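Local coordinates for aspartate aminotransferase, cytoplasmic (Schizosaccharomyces pombe 972h-, PDB 6JPK), which catalyses the reversible, pyridoxal 5'-phosphate-dependent transfer of an amino group from L-aspartate to 2-oxoglutarate, yielding oxaloacetate and L-glutamate, at residues V100-S105 and C266-A271. The protein carries 1 engineered substitution. Residues are numbered along the deposited sequence; the frame is centred on the assembly and turned at random. Where two conformers were deposited one is given.
Sequences VASMQS and CMHYVA
Ser102 and His268 face each other across a non-hydrogen-bonded antiparallel pair, and their side chains supply a hydrogen bond where the backbones make none: Ser102 OG meets His268 ND1 at 2.8 Å, at the edge of the imidazole and near its plane. In the histidine CG lies anti to the carbonyl carbon (chi1 -50°) and the ring is turned by a chi2 of -91°, which brings ND1 to the serine hydroxyl while NE2 hydrogen-bonds Gln251 on the next strand, so both ring nitrogens are engaged and the rotation of the ring is fixed. Val100 adds CG1 obliquely to the ring, 3.8 Å from ND1, and helix 77-87 packs on this face against Ser102 and His268. Replacing His268 by alanine removes the imidazole, and Ser102 OG and Gln251 OE1 would probably each lose a partner while Val100 CG1 would lose its packing surface. On the same face, Cys266 SG, anti to its backbone N (chi1 -159°), lies beside the other strand, 3.9 Å from Ser102 CB. The two strands form one margin of the mixed central sheet of the large domain in the aminotransferase fold of class I, where 100-106 is the outermost strand within the chain and 264-270 separates it from strand 247-252. Ala101 with Tyr269 and Met103 with Met267 are the hydrogen-bonded pairs, each joined by two backbone bonds; Ala101 N to Tyr269 O measures 2.8 Å. Their side chains occupy the other face, where Ala101 CB and Tyr269 CB come within 4.3 Å and the two methionines, both bent, pack against helices 107-127 and 274-289. The Tyr269 ring leads away from segment 100-105, its hydroxyl bonded to Asp246.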
loop_
_atom_site.group_PDB
_atom_site.type_symbol
_atom_site.label_atom_id
_atom_site.label_comp_id
_atom_site.label_asym_id
_atom_site.label_seq_id
_atom_site.Cartn_x
_atom_site.Cartn_y
_atom_site.Cartn_z
ATOM N N VAL A 100 1.265 10.677 20.492
ATOM C CA VAL A 100 1.825 10.088 19.273
ATOM C C VAL A 100 0.677 9.754 18.328
ATOM O O VAL A 100 -0.229 8.992 18.685
ATOM C CB VAL A 100 2.682 8.844 19.572
ATOM C CG1 VAL A 100 3.313 8.300 18.284
ATOM C CG2 VAL A 100 3.771 9.169 20.573
ATOM N N ALA A 101 0.698 10.347 17.133
ATOM C CA ALA A 101 -0.222 9.981 16.058
ATOM C C ALA A 101 0.465 8.909 15.221
ATOM O O ALA A 101 1.498 9.172 14.606
ATOM C CB ALA A 101 -0.585 11.196 15.204
ATOM N N SER A 102 -0.087 7.698 15.216
ATOM C CA SER A 102 0.539 6.548 14.567
ATOM C C SER A 102 -0.366 6.044 13.456
ATOM O O SER A 102 -1.560 5.819 13.675
ATOM C CB SER A 102 0.820 5.420 15.566
ATOM O OG SER A 102 1.676 5.867 16.616
ATOM N N MET A 103 0.203 5.868 12.266
ATOM C CA MET A 103 -0.534 5.388 11.108
ATOM C C MET A 103 0.197 4.176 10.552
ATOM O O MET A 103 1.321 4.302 10.044
ATOM C CB MET A 103 -0.652 6.479 10.048
ATOM C CG MET A 103 -1.468 7.680 10.508
ATOM S SD MET A 103 -3.180 7.510 9.951
ATOM C CE MET A 103 -2.836 7.174 8.207
ATOM N N GLN A 104 -0.432 3.009 10.648
ATOM C CA GLN A 104 0.113 1.833 9.982
ATOM C C GLN A 104 0.223 2.131 8.494
ATOM O O GLN A 104 -0.694 2.698 7.891
ATOM C CB GLN A 104 -0.770 0.615 10.233
ATOM C CG GLN A 104 -0.300 -0.656 9.537
ATOM C CD GLN A 104 -1.260 -1.806 9.754
ATOM O OE1 GLN A 104 -2.012 -1.839 10.747
ATOM N NE2 GLN A 104 -1.238 -2.766 8.831
ATOM N N SER A 105 1.362 1.783 7.912
ATOM C CA SER A 105 1.701 2.162 6.549
ATOM C C SER A 105 2.140 0.933 5.763
ATOM O O SER A 105 2.394 -0.142 6.323
ATOM C CB SER A 105 2.818 3.216 6.537
ATOM O OG SER A 105 3.963 2.732 7.224
ATOM N N CYS A 266 5.027 1.750 10.040
ATOM C CA CYS A 266 4.207 2.712 10.757
ATOM C C CYS A 266 4.834 4.094 10.651
ATOM O O CYS A 266 6.055 4.228 10.770
ATOM C CB CYS A 266 4.060 2.303 12.228
ATOM S SG CYS A 266 2.626 3.040 13.027
ATOM N N MET A 267 4.007 5.115 10.407
ATOM C CA MET A 267 4.455 6.500 10.493
ATOM C C MET A 267 3.974 7.076 11.815
ATOM O O MET A 267 2.839 6.826 12.231
ATOM C CB MET A 267 3.922 7.352 9.328
ATOM C CG MET A 267 4.627 8.714 9.163
ATOM S SD MET A 267 3.520 10.165 9.170
ATOM C CE MET A 267 3.119 10.317 10.894
ATOM N N HIS A 268 4.839 7.846 12.478
ATOM C CA HIS A 268 4.492 8.460 13.758
ATOM C C HIS A 268 4.784 9.950 13.709
ATOM O O HIS A 268 5.840 10.364 13.221
ATOM C CB HIS A 268 5.277 7.858 14.938
ATOM C CG HIS A 268 5.242 6.362 14.998
ATOM N ND1 HIS A 268 4.282 5.669 15.703
ATOM C CD2 HIS A 268 6.058 5.429 14.451
ATOM C CE1 HIS A 268 4.499 4.371 15.576
ATOM N NE2 HIS A 268 5.573 4.199 14.825
ATOM N N TYR A 269 3.844 10.742 14.215
ATOM C CA TYR A 269 4.068 12.145 14.545
ATOM C C TYR A 269 4.034 12.265 16.056
ATOM O O TYR A 269 3.042 11.877 16.692
ATOM C CB TYR A 269 3.023 13.052 13.899
ATOM C CG TYR A 269 3.034 14.487 14.406
ATOM C CD1 TYR A 269 4.078 15.353 14.095
ATOM C CD2 TYR A 269 1.992 14.971 15.188
ATOM C CE1 TYR A 269 4.081 16.668 14.556
ATOM C CE2 TYR A 269 1.984 16.275 15.660
ATOM C CZ TYR A 269 3.031 17.125 15.341
ATOM O OH TYR A 269 3.023 18.430 15.797
ATOM N N VAL A 270 5.120 12.769 16.629
ATOM C CA VAL A 270 5.271 12.893 18.073
ATOM C C VAL A 270 4.908 14.329 18.424
ATOM O O VAL A 270 5.742 15.234 18.320
ATOM C CB VAL A 270 6.688 12.540 18.536
ATOM C CG1 VAL A 270 6.780 12.628 20.068
ATOM C CG2 VAL A 270 7.090 11.149 18.035
ATOM N N ALA A 271 3.659 14.533 18.847
ATOM C CA ALA A 271 3.141 15.867 19.098
ATOM C C ALA A 271 3.598 16.393 20.455
ATOM O O ALA A 271 4.012 15.639 21.343
ATOM C CB ALA A 271 1.612 15.865 19.037
#